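Local coordinates for lantibiotic dehydratase (Microbispora corallina, PDB 5EHK), which probably dehydrates serine and threonine residues of the NAI-107 precursor peptide, in a reaction that depends on aminoacylated tRNA, at residues 427-432 / 436-441; 609-614 / 650-655; 200-203 / 208-211; 593-598 / 644-649. All blocks are in the same frame, centred on the assembly; numbering follows the deposited sequence.

Contacts 1, 2 and 4 all involve helix 647-656. Contacts 2 and 4 pack it on two strands of one mixed sheet, 611-615 and 591-595, while contact 1 folds a loop against it. Contact 2 is fully buried and purely apolar. Contact 4, also without polar bonds across it, is only partly buried and lies at the N-terminal end of the helix. In contact 1, likewise buried, a backbone hydrogen bond joins apolar packing, and its Asp431 turns to the second subunit. Contact 3, partly buried, is a hairpin held by paired main-chain bonds in a separate small sheet; its loop touches contact 4, and Thr203 comes near Asp430 of contact 1.

Contact 1 of 4, residues 427-432 / 436-441; sequences ELLDDT and GPPAGY
Leu429 lays its CD2 methyl over the junction between Pro437 and Pro438, 3.7 Å from Pro437 CA and 4.3 Å from Pro438 CD. Next to this apolar patch the main chains meet. Glu427 to Asp430 form a type I beta turn, and Gly436 N donates to Leu428 O over 3.1 Å; the N-H is bent at 139°, although it comes in nearly along the C=O axis. Gly436 also brings its CA to within 3.3 Å of Leu429 O, a CA-H...O contact, at a positive phi of 83° that glycine adopts readily. The two aspartates find their charged partners outside the contact. Asp431 places CG anti to its own carbonyl carbon (chi1 -82°), which carries OD1 across Pro437 at about a right angle, 3.8 Å from Pro437 CD, while OD2 forms a salt bridge with Arg829 of the second subunit. Asp430 turns from the contact and pairs with Arg205. Farther on, a type II turn folds Tyr441 back on Pro438, whose CD sits 3.4 Å above the centre of the Tyr441 ring. The Tyr441 hydroxyl bonds Glu654 and its ring makes a cation-pi contact with Arg650. The whole loop, between strand 423-424 and helix 460-471, is wedged between two helices: Leu429, Pro437 and Tyr441 touch helix 647-656, whereas Leu428 and Pro438 rest on helix 407-417.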
loop_
_atom_site.group_PDB
_atom_site.type_symbol
_atom_site.label_atom_id
_atom_site.label_comp_id
_atom_site.label_asym_id
_atom_site.label_seq_id
_atom_site.Cartn_x
_atom_site.Cartn_y
_atom_site.Cartn_z
ATOM N N GLU A 427 -23.173 -16.902 0.752
ATOM C CA GLU A 427 -23.522 -15.677 1.431
ATOM C C GLU A 427 -22.243 -14.892 1.737
ATOM O O GLU A 427 -22.181 -13.680 1.519
ATOM C CB GLU A 427 -24.264 -15.972 2.710
ATOM C CG GLU A 427 -24.544 -14.730 3.537
ATOM C CD GLU A 427 -25.093 -15.101 4.891
ATOM O OE1 GLU A 427 -25.976 -15.991 4.917
ATOM O OE2 GLU A 427 -24.641 -14.526 5.914
ATOM N N LEU A 428 -21.221 -15.597 2.218
ATOM C CA LEU A 428 -19.918 -14.998 2.432
ATOM C C LEU A 428 -19.414 -14.372 1.141
ATOM O O LEU A 428 -18.889 -13.274 1.161
ATOM C CB LEU A 428 -18.917 -16.052 2.892
ATOM C CG LEU A 428 -17.547 -15.493 3.264
ATOM C CD1 LEU A 428 -17.659 -14.614 4.495
ATOM C CD2 LEU A 428 -16.536 -16.593 3.461
ATOM N N LEU A 429 -19.606 -15.044 0.009
ATOM C CA LEU A 429 -19.055 -14.562 -1.255
ATOM C C LEU A 429 -19.864 -13.429 -1.879
ATOM O O LEU A 429 -19.421 -12.797 -2.841
ATOM C CB LEU A 429 -18.909 -15.708 -2.256
ATOM C CG LEU A 429 -17.608 -16.514 -2.177
ATOM C CD1 LEU A 429 -17.568 -17.543 -3.264
ATOM C CD2 LEU A 429 -16.410 -15.607 -2.280
ATOM N N ASP A 430 -21.053 -13.190 -1.332
ATOM C CA ASP A 430 -21.944 -12.144 -1.817
ATOM C C ASP A 430 -21.517 -10.726 -1.403
ATOM O O ASP A 430 -21.267 -10.461 -0.231
ATOM C CB ASP A 430 -23.358 -12.413 -1.326
ATOM C CG ASP A 430 -24.356 -11.468 -1.918
ATOM O OD1 ASP A 430 -24.682 -11.643 -3.109
ATOM O OD2 ASP A 430 -24.816 -10.554 -1.207
ATOM N N ASP A 431 -21.430 -9.833 -2.383
ATOM C CA ASP A 431 -21.068 -8.431 -2.171
ATOM C C ASP A 431 -21.968 -7.729 -1.168
ATOM O O ASP A 431 -21.505 -6.930 -0.365
ATOM C CB ASP A 431 -21.164 -7.687 -3.486
ATOM C CG ASP A 431 -19.942 -7.863 -4.332
ATOM O OD1 ASP A 431 -18.820 -7.699 -3.793
ATOM O OD2 ASP A 431 -20.100 -8.167 -5.534
ATOM N N THR A 432 -23.256 -8.031 -1.228
ATOM C CA THR A 432 -24.233 -7.350 -0.415
ATOM C C THR A 432 -24.391 -7.939 0.975
ATOM O O THR A 432 -24.470 -7.196 1.966
ATOM C CB THR A 432 -25.589 -7.312 -1.099
ATOM O OG1 THR A 432 -25.436 -6.849 -2.452
ATOM C CG2 THR A 432 -26.495 -6.402 -0.350
ATOM N N GLY A 436 -17.997 -10.485 0.294
ATOM C CA GLY A 436 -17.738 -10.473 -1.131
ATOM C C GLY A 436 -16.526 -11.347 -1.398
ATOM O O GLY A 436 -15.945 -11.914 -0.471
ATOM N N PRO A 437 -16.135 -11.477 -2.670
ATOM C CA PRO A 437 -14.957 -12.267 -3.026
ATOM C C PRO A 437 -13.684 -11.573 -2.568
ATOM O O PRO A 437 -13.671 -10.355 -2.442
ATOM C CB PRO A 437 -15.026 -12.292 -4.543
ATOM C CG PRO A 437 -15.701 -11.044 -4.890
ATOM C CD PRO A 437 -16.722 -10.813 -3.838
ATOM N N PRO A 438 -12.624 -12.338 -2.301
ATOM C CA PRO A 438 -11.373 -11.742 -1.825
ATOM C C PRO A 438 -10.703 -10.963 -2.952
ATOM O O PRO A 438 -10.961 -11.249 -4.133
ATOM C CB PRO A 438 -10.519 -12.965 -1.458
ATOM C CG PRO A 438 -11.455 -14.087 -1.383
ATOM C CD PRO A 438 -12.522 -13.798 -2.383
ATOM N N ALA A 439 -9.842 -10.018 -2.585
ATOM C CA ALA A 439 -9.145 -9.209 -3.563
ATOM C C ALA A 439 -8.557 -10.092 -4.653
ATOM O O ALA A 439 -7.916 -11.119 -4.383
ATOM C CB ALA A 439 -8.069 -8.397 -2.888
ATOM N N GLY A 440 -8.846 -9.737 -5.892
ATOM C CA GLY A 440 -8.189 -10.376 -7.003
ATOM C C GLY A 440 -9.029 -11.418 -7.686
ATOM O O GLY A 440 -8.693 -11.842 -8.778
ATOM N N TYR A 441 -10.110 -11.856 -7.059
ATOM C CA TYR A 441 -10.924 -12.879 -7.695
ATOM C C TYR A 441 -11.552 -12.326 -8.976
ATOM O O TYR A 441 -12.062 -11.211 -8.998
ATOM C CB TYR A 441 -11.980 -13.426 -6.734
ATOM C CG TYR A 441 -11.497 -14.538 -5.797
ATOM C CD1 TYR A 441 -12.248 -15.690 -5.622
ATOM C CD2 TYR A 441 -10.305 -14.422 -5.073
ATOM C CE1 TYR A 441 -11.837 -16.697 -4.774
ATOM C CE2 TYR A 441 -9.891 -15.429 -4.215
ATOM C CZ TYR A 441 -10.672 -16.567 -4.083
ATOM O OH TYR A 441 -10.312 -17.578 -3.243
#

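Contact 2 of 4, residues 609-614 / 650-655; sequences DELGVG and RLLFEL
Leu611 and Leu652 make the tighter half of this contact: their side chains cross at about a right angle, and Leu611 CD1 meets Leu652 CD2 at 3.8 Å. Both leucines hold CG anti to the carbonyl carbon (chi1 -62° and -69°), and for Leu652 this swings the branch toward the strand although its CB does not point straight at it. Two residues farther along the strand the fit is slacker, with Val613 CG2 4.2 Å from Leu655 CD1. Strand 611-615 thus offers alternate residues, Leu611 and Val613, to one side of helix 647-656, which answers with Leu652 and Leu655, about one turn apart. This is a helix laid on the face of a mixed beta sheet, with the layer between them wholly aliphatic and no hydrogen bond across it. Leu622 and Leu620 of the adjacent strand 620-624 extend the layer, as does Ile593 of strand 591-595. Solvent is met at the strand's start, where Asp609 is exposed and forms a salt bridge with Arg245. The Arg650-Glu654 salt bridge is itself buried, on the helix flank away from the strand: OE2 lies in the guanidinium plane, 2.7 Å from NH2, which meets it on its syn side from 27° out of the carboxylate plane.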
loop_
_atom_site.group_PDB
_atom_site.type_symbol
_atom_site.label_atom_id
_atom_site.label_comp_id
_atom_site.label_asym_id
_atom_site.label_seq_id
_atom_site.Cartn_x
_atom_site.Cartn_y
_atom_site.Cartn_z
ATOM N N ASP A 609 -24.467 -25.760 -1.412
ATOM C CA ASP A 609 -25.268 -24.988 -0.465
ATOM C C ASP A 609 -25.275 -25.583 0.931
ATOM O O ASP A 609 -25.922 -25.047 1.817
ATOM C CB ASP A 609 -26.707 -24.744 -0.959
ATOM C CG ASP A 609 -27.506 -26.041 -1.202
ATOM O OD1 ASP A 609 -27.201 -27.118 -0.613
ATOM O OD2 ASP A 609 -28.472 -25.966 -2.001
ATOM N N GLU A 610 -24.571 -26.695 1.121
ATOM C CA GLU A 610 -24.460 -27.290 2.445
ATOM C C GLU A 610 -23.182 -26.857 3.138
ATOM O O GLU A 610 -22.918 -27.263 4.276
ATOM C CB GLU A 610 -24.510 -28.806 2.384
ATOM C CG GLU A 610 -25.778 -29.387 1.803
ATOM C CD GLU A 610 -25.828 -30.924 1.932
ATOM O OE1 GLU A 610 -24.912 -31.518 2.579
ATOM O OE2 GLU A 610 -26.781 -31.533 1.381
ATOM N N LEU A 611 -22.391 -26.037 2.452
ATOM C CA LEU A 611 -21.077 -25.663 2.939
ATOM C C LEU A 611 -21.043 -24.301 3.657
ATOM O O LEU A 611 -21.734 -23.379 3.271
ATOM C CB LEU A 611 -20.085 -25.719 1.782
ATOM C CG LEU A 611 -19.951 -27.121 1.188
ATOM C CD1 LEU A 611 -18.907 -27.194 0.058
ATOM C CD2 LEU A 611 -19.605 -28.103 2.318
ATOM N N GLY A 612 -20.226 -24.193 4.700
ATOM C CA GLY A 612 -20.059 -22.963 5.453
ATOM C C GLY A 612 -18.592 -22.654 5.721
ATOM O O GLY A 612 -17.704 -23.481 5.473
ATOM N N VAL A 613 -18.310 -21.435 6.162
ATOM C CA VAL A 613 -16.941 -21.050 6.454
ATOM C C VAL A 613 -16.894 -20.468 7.874
ATOM O O VAL A 613 -17.719 -19.619 8.227
ATOM C CB VAL A 613 -16.411 -20.029 5.425
ATOM C CG1 VAL A 613 -14.918 -19.813 5.600
ATOM C CG2 VAL A 613 -16.699 -20.476 4.005
ATOM N N GLY A 614 -15.945 -20.947 8.676
ATOM C CA GLY A 614 -15.738 -20.521 10.048
ATOM C C GLY A 614 -14.278 -20.079 10.134
ATOM O O GLY A 614 -13.537 -20.171 9.154
ATOM N N ARG A 650 -13.127 -21.416 -6.794
ATOM C CA ARG A 650 -11.799 -20.978 -6.408
ATOM C C ARG A 650 -11.667 -20.857 -4.881
ATOM O O ARG A 650 -10.597 -21.127 -4.319
ATOM C CB ARG A 650 -11.407 -19.677 -7.098
ATOM C CG ARG A 650 -10.088 -19.150 -6.541
ATOM C CD ARG A 650 -9.564 -17.909 -7.195
ATOM N NE ARG A 650 -8.382 -17.500 -6.467
ATOM C CZ ARG A 650 -7.741 -16.356 -6.619
ATOM N NH1 ARG A 650 -8.167 -15.447 -7.479
ATOM N NH2 ARG A 650 -6.689 -16.129 -5.863
ATOM N N LEU A 651 -12.746 -20.470 -4.202
ATOM C CA LEU A 651 -12.689 -20.347 -2.754
ATOM C C LEU A 651 -12.526 -21.746 -2.150
ATOM O O LEU A 651 -11.747 -21.933 -1.201
ATOM C CB LEU A 651 -13.922 -19.608 -2.180
ATOM C CG LEU A 651 -13.919 -19.349 -0.662
ATOM C CD1 LEU A 651 -12.733 -18.532 -0.252
ATOM C CD2 LEU A 651 -15.162 -18.660 -0.148
ATOM N N LEU A 652 -13.235 -22.725 -2.724
ATOM C CA LEU A 652 -13.145 -24.094 -2.250
ATOM C C LEU A 652 -11.719 -24.580 -2.406
ATOM O O LEU A 652 -11.135 -25.181 -1.492
ATOM C CB LEU A 652 -14.110 -25.004 -2.991
ATOM C CG LEU A 652 -15.595 -24.778 -2.698
ATOM C CD1 LEU A 652 -16.453 -25.489 -3.738
ATOM C CD2 LEU A 652 -15.973 -25.186 -1.237
ATOM N N PHE A 653 -11.149 -24.317 -3.570
ATOM C CA PHE A 653 -9.781 -24.718 -3.795
ATOM C C PHE A 653 -8.850 -24.114 -2.750
ATOM O O PHE A 653 -8.104 -24.829 -2.107
ATOM C CB PHE A 653 -9.330 -24.344 -5.194
ATOM C CG PHE A 653 -7.855 -24.333 -5.354
ATOM C CD1 PHE A 653 -7.146 -25.529 -5.349
ATOM C CD2 PHE A 653 -7.169 -23.135 -5.516
ATOM C CE1 PHE A 653 -5.765 -25.531 -5.504
ATOM C CE2 PHE A 653 -5.792 -23.118 -5.665
ATOM C CZ PHE A 653 -5.083 -24.324 -5.669
ATOM N N GLU A 654 -8.927 -22.812 -2.526
ATOM C CA GLU A 654 -7.947 -22.177 -1.637
ATOM C C GLU A 654 -8.169 -22.560 -0.177
ATOM O O GLU A 654 -7.223 -22.699 0.562
ATOM C CB GLU A 654 -7.889 -20.644 -1.842
ATOM C CG GLU A 654 -7.517 -20.261 -3.298
ATOM C CD GLU A 654 -7.208 -18.772 -3.500
ATOM O OE1 GLU A 654 -7.754 -17.943 -2.729
ATOM O OE2 GLU A 654 -6.430 -18.429 -4.434
ATOM N N LEU A 655 -9.414 -22.793 0.218
ATOM C CA LEU A 655 -9.716 -23.188 1.591
ATOM C C LEU A 655 -9.084 -24.551 1.925
ATOM O O LEU A 655 -8.586 -24.780 3.038
ATOM C CB LEU A 655 -11.242 -23.224 1.802
ATOM C CG LEU A 655 -11.905 -21.848 1.954
ATOM C CD1 LEU A 655 -13.399 -21.928 1.825
ATOM C CD2 LEU A 655 -11.528 -21.218 3.277
#

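Contact 3 of 4, residues 200-203 / 208-211; sequences QTLT and RIVL
Thr201 touches Leu211 just where the chain enters a beta hairpin, strands 203-205 and 208-212 of a small antiparallel sheet that strand 228-232 completes. The threonine hydroxyl sits between its backbone N and carbonyl carbon (chi1 67°), a rotation that sets OG1 3.5 Å from Leu211 CD1. Next comes Leu202, which straddles two residues of the facing strand: its CB lies 4.0 Å from Ile209 CD1, while the tip methyl CD2 presses against Leu211 CB at 3.7 Å, the two leucine side chains crossing at a slant. Leu280 from a loop also packs on Leu202 and Ile209. The CA of Leu202 makes a CA-H...O contact with Val210 O, the same oxygen that receives the next backbone N-H. Thr203 faces Val210 as an antiparallel hydrogen-bonded pair, the side chains of both on one face of the sheet and those of Ile209 and Leu211 on the other. Thr203 N gives an almost straight bond, 174° at the hydrogen, to Val210 O. The return bond, from Val210 N to Thr203 O, is equally short at 2.8 Å but bends to 151°, and Ile209 CD1 lies 3.8 Å from that same Thr203 O.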
loop_
_atom_site.group_PDB
_atom_site.type_symbol
_atom_site.label_atom_id
_atom_site.label_comp_id
_atom_site.label_asym_id
_atom_site.label_seq_id
_atom_site.Cartn_x
_atom_site.Cartn_y
_atom_site.Cartn_z
ATOM N N GLN A 200 -25.558 -24.106 -9.361
ATOM C CA GLN A 200 -25.280 -24.098 -7.933
ATOM C C GLN A 200 -24.931 -22.698 -7.389
ATOM O O GLN A 200 -24.937 -22.465 -6.184
ATOM C CB GLN A 200 -24.223 -25.152 -7.583
ATOM C CG GLN A 200 -24.643 -26.589 -7.889
ATOM C CD GLN A 200 -24.165 -27.096 -9.271
ATOM O OE1 GLN A 200 -23.675 -26.331 -10.108
ATOM N NE2 GLN A 200 -24.296 -28.399 -9.494
ATOM N N THR A 201 -24.693 -21.737 -8.266
ATOM C CA THR A 201 -24.266 -20.440 -7.769
ATOM C C THR A 201 -25.277 -19.320 -7.979
ATOM O O THR A 201 -24.917 -18.137 -7.898
ATOM C CB THR A 201 -22.935 -20.005 -8.363
ATOM O OG1 THR A 201 -23.118 -19.775 -9.752
ATOM C CG2 THR A 201 -21.888 -21.071 -8.166
ATOM N N LEU A 202 -26.527 -19.680 -8.258
ATOM C CA LEU A 202 -27.588 -18.681 -8.328
ATOM C C LEU A 202 -27.689 -17.967 -7.003
ATOM O O LEU A 202 -27.627 -18.580 -5.949
ATOM C CB LEU A 202 -28.935 -19.344 -8.638
ATOM C CG LEU A 202 -28.997 -19.970 -10.024
ATOM C CD1 LEU A 202 -30.335 -20.642 -10.292
ATOM C CD2 LEU A 202 -28.679 -18.905 -11.070
ATOM N N THR A 203 -27.868 -16.663 -7.053
ATOM C CA THR A 203 -28.066 -15.908 -5.830
ATOM C C THR A 203 -29.316 -15.053 -6.028
ATOM O O THR A 203 -29.533 -14.493 -7.120
ATOM C CB THR A 203 -26.808 -15.074 -5.416
ATOM O OG1 THR A 203 -27.181 -13.710 -5.166
ATOM C CG2 THR A 203 -25.694 -15.137 -6.490
ATOM N N ARG A 208 -35.493 -10.804 -8.045
ATOM C CA ARG A 208 -34.762 -11.318 -9.196
ATOM C C ARG A 208 -33.878 -12.490 -8.809
ATOM O O ARG A 208 -33.383 -12.582 -7.667
ATOM C CB ARG A 208 -33.875 -10.239 -9.795
ATOM C CG ARG A 208 -34.586 -8.950 -10.136
ATOM C CD ARG A 208 -34.011 -8.354 -11.405
ATOM N NE ARG A 208 -35.118 -8.071 -12.303
ATOM C CZ ARG A 208 -35.131 -8.343 -13.600
ATOM N NH1 ARG A 208 -34.073 -8.889 -14.183
ATOM N NH2 ARG A 208 -36.214 -8.051 -14.310
ATOM N N ILE A 209 -33.700 -13.400 -9.763
ATOM C CA ILE A 209 -32.696 -14.450 -9.651
ATOM C C ILE A 209 -31.441 -14.028 -10.462
ATOM O O ILE A 209 -31.532 -13.588 -11.614
ATOM C CB ILE A 209 -33.284 -15.827 -10.055
ATOM C CG1 ILE A 209 -32.370 -16.963 -9.608
ATOM C CG2 ILE A 209 -33.542 -15.902 -11.527
ATOM C CD1 ILE A 209 -32.230 -17.055 -8.101
ATOM N N VAL A 210 -30.273 -14.107 -9.833
ATOM C CA VAL A 210 -29.050 -13.649 -10.478
ATOM C C VAL A 210 -28.007 -14.742 -10.582
ATOM O O VAL A 210 -27.748 -15.452 -9.610
ATOM C CB VAL A 210 -28.457 -12.407 -9.767
ATOM C CG1 VAL A 210 -27.110 -12.032 -10.338
ATOM C CG2 VAL A 210 -29.408 -11.219 -9.894
ATOM N N LEU A 211 -27.452 -14.896 -11.783
ATOM C CA LEU A 211 -26.288 -15.744 -12.017
ATOM C C LEU A 211 -25.074 -14.876 -12.359
ATOM O O LEU A 211 -25.003 -14.298 -13.435
ATOM C CB LEU A 211 -26.550 -16.740 -13.154
ATOM C CG LEU A 211 -25.398 -17.678 -13.573
ATOM C CD1 LEU A 211 -25.030 -18.567 -12.413
ATOM C CD2 LEU A 211 -25.764 -18.547 -14.777
#

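Contact 4 of 4, residues 593-598 / 644-649; sequences ISVGLP and QAPNPA
Val595 holds CG1 anti to its backbone N (chi1 -174°), and with its CB already directed at the opposing segment this sends CG1 in among Pro646, Pro648 and Ala649. The methyl lies 4.1 Å from Pro646 CG, the valine and proline side chains sliding past each other in opposite directions. Pro648 CB is a looser neighbour, 4.5 Å from Val595 CG1. The valine stem joins in too: Val595 CB and Ala649 CB stand 4.2 Å apart, with CG1 equally near that alanine methyl. Val595 makes all the strand's contacts here, and no hydrogen bond crosses. Leu652, further along the helix, packs on Val595 as well. Phe572 of the parallel strand 566-572 covers Pro646 and Ala649. Just past Val595 the chain leaves the strand through Gly596, at positive phi (82°); Gln200 takes up its N-H and also donates to Leu597 O. Across the contact, Asn647 turns away from Val595 and bonds to Trp443 N and Pro444 O. Pro648 falls in the first turn of helix 647-656, where the missing N-H costs no helical bond; this is a helix N-terminus, with prolines at the N-cap (Pro646) and in the first turn, packed against the end of strand 591-595 of the mixed sheet.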
loop_
_atom_site.group_PDB
_atom_site.type_symbol
_atom_site.label_atom_id
_atom_site.label_comp_id
_atom_site.label_asym_id
_atom_site.label_seq_id
_atom_site.Cartn_x
_atom_site.Cartn_y
_atom_site.Cartn_z
ATOM N N ILE A 593 -17.816 -31.766 -5.360
ATOM C CA ILE A 593 -18.563 -30.506 -5.301
ATOM C C ILE A 593 -18.627 -29.941 -6.704
ATOM O O ILE A 593 -17.658 -29.399 -7.229
ATOM C CB ILE A 593 -17.867 -29.490 -4.365
ATOM C CG1 ILE A 593 -17.579 -30.127 -3.004
ATOM C CG2 ILE A 593 -18.705 -28.246 -4.198
ATOM C CD1 ILE A 593 -16.543 -29.404 -2.180
ATOM N N SER A 594 -19.781 -30.065 -7.327
ATOM C CA SER A 594 -19.947 -29.548 -8.673
ATOM C C SER A 594 -20.274 -28.085 -8.552
ATOM O O SER A 594 -21.166 -27.717 -7.780
ATOM C CB SER A 594 -21.088 -30.267 -9.377
ATOM O OG SER A 594 -20.971 -31.667 -9.235
ATOM N N VAL A 595 -19.548 -27.257 -9.297
ATOM C CA VAL A 595 -19.832 -25.829 -9.381
ATOM C C VAL A 595 -20.003 -25.392 -10.823
ATOM O O VAL A 595 -19.029 -25.303 -11.566
ATOM C CB VAL A 595 -18.707 -25.011 -8.788
ATOM C CG1 VAL A 595 -19.103 -23.563 -8.753
ATOM C CG2 VAL A 595 -18.369 -25.522 -7.413
ATOM N N GLY A 596 -21.239 -25.158 -11.243
ATOM C CA GLY A 596 -21.486 -24.733 -12.613
ATOM C C GLY A 596 -21.509 -25.880 -13.610
ATOM O O GLY A 596 -21.434 -25.641 -14.813
ATOM N N LEU A 597 -21.597 -27.113 -13.099
ATOM C CA LEU A 597 -21.640 -28.350 -13.879
ATOM C C LEU A 597 -22.659 -29.277 -13.231
ATOM O O LEU A 597 -22.935 -29.124 -12.054
ATOM C CB LEU A 597 -20.287 -29.059 -13.860
ATOM C CG LEU A 597 -19.094 -28.369 -14.481
ATOM C CD1 LEU A 597 -17.853 -29.093 -14.046
ATOM C CD2 LEU A 597 -19.244 -28.390 -15.978
ATOM N N PRO A 598 -23.220 -30.243 -13.987
ATOM C CA PRO A 598 -24.190 -31.181 -13.402
ATOM C C PRO A 598 -23.511 -32.125 -12.448
ATOM O O PRO A 598 -22.292 -32.210 -12.490
ATOM C CB PRO A 598 -24.665 -31.985 -14.607
ATOM C CG PRO A 598 -23.507 -31.931 -15.547
ATOM C CD PRO A 598 -22.944 -30.562 -15.400
ATOM N N GLN A 644 -9.271 -19.259 -14.182
ATOM C CA GLN A 644 -10.286 -19.978 -14.926
ATOM C C GLN A 644 -11.499 -20.367 -14.124
ATOM O O GLN A 644 -12.407 -20.974 -14.692
ATOM C CB GLN A 644 -9.725 -21.267 -15.509
ATOM C CG GLN A 644 -8.505 -21.097 -16.334
ATOM C CD GLN A 644 -8.759 -20.264 -17.566
ATOM O OE1 GLN A 644 -9.872 -20.258 -18.126
ATOM N NE2 GLN A 644 -7.723 -19.544 -18.002
ATOM N N ALA A 645 -11.495 -20.141 -12.807
ATOM C CA ALA A 645 -12.591 -20.688 -11.981
ATOM C C ALA A 645 -13.610 -19.694 -11.468
ATOM O O ALA A 645 -13.249 -18.620 -10.977
ATOM C CB ALA A 645 -12.049 -21.502 -10.821
ATOM N N PRO A 646 -14.892 -20.076 -11.535
ATOM C CA PRO A 646 -15.926 -19.305 -10.838
ATOM C C PRO A 646 -15.542 -19.142 -9.370
ATOM O O PRO A 646 -14.954 -20.080 -8.796
ATOM C CB PRO A 646 -17.201 -20.175 -11.004
ATOM C CG PRO A 646 -16.730 -21.515 -11.450
ATOM C CD PRO A 646 -15.444 -21.264 -12.216
ATOM N N ASN A 647 -15.833 -17.976 -8.784
ATOM C CA ASN A 647 -15.391 -17.679 -7.416
ATOM C C ASN A 647 -15.619 -18.751 -6.339
ATOM O O ASN A 647 -14.697 -19.065 -5.583
ATOM C CB ASN A 647 -15.899 -16.314 -6.933
ATOM C CG ASN A 647 -15.264 -15.162 -7.676
ATOM O OD1 ASN A 647 -14.249 -15.330 -8.361
ATOM N ND2 ASN A 647 -15.860 -13.977 -7.550
ATOM N N PRO A 648 -16.821 -19.328 -6.271
ATOM C CA PRO A 648 -16.982 -20.300 -5.188
ATOM C C PRO A 648 -16.037 -21.484 -5.339
ATOM O O PRO A 648 -15.491 -21.978 -4.343
ATOM C CB PRO A 648 -18.440 -20.756 -5.338
ATOM C CG PRO A 648 -19.109 -19.627 -6.053
ATOM C CD PRO A 648 -18.081 -19.066 -6.981
ATOM N N ALA A 649 -15.847 -21.913 -6.580
ATOM C CA ALA A 649 -14.944 -23.001 -6.896
ATOM C C ALA A 649 -13.553 -22.627 -6.440
ATOM O O ALA A 649 -12.865 -23.422 -5.797
ATOM C CB ALA A 649 -14.946 -23.280 -8.401
#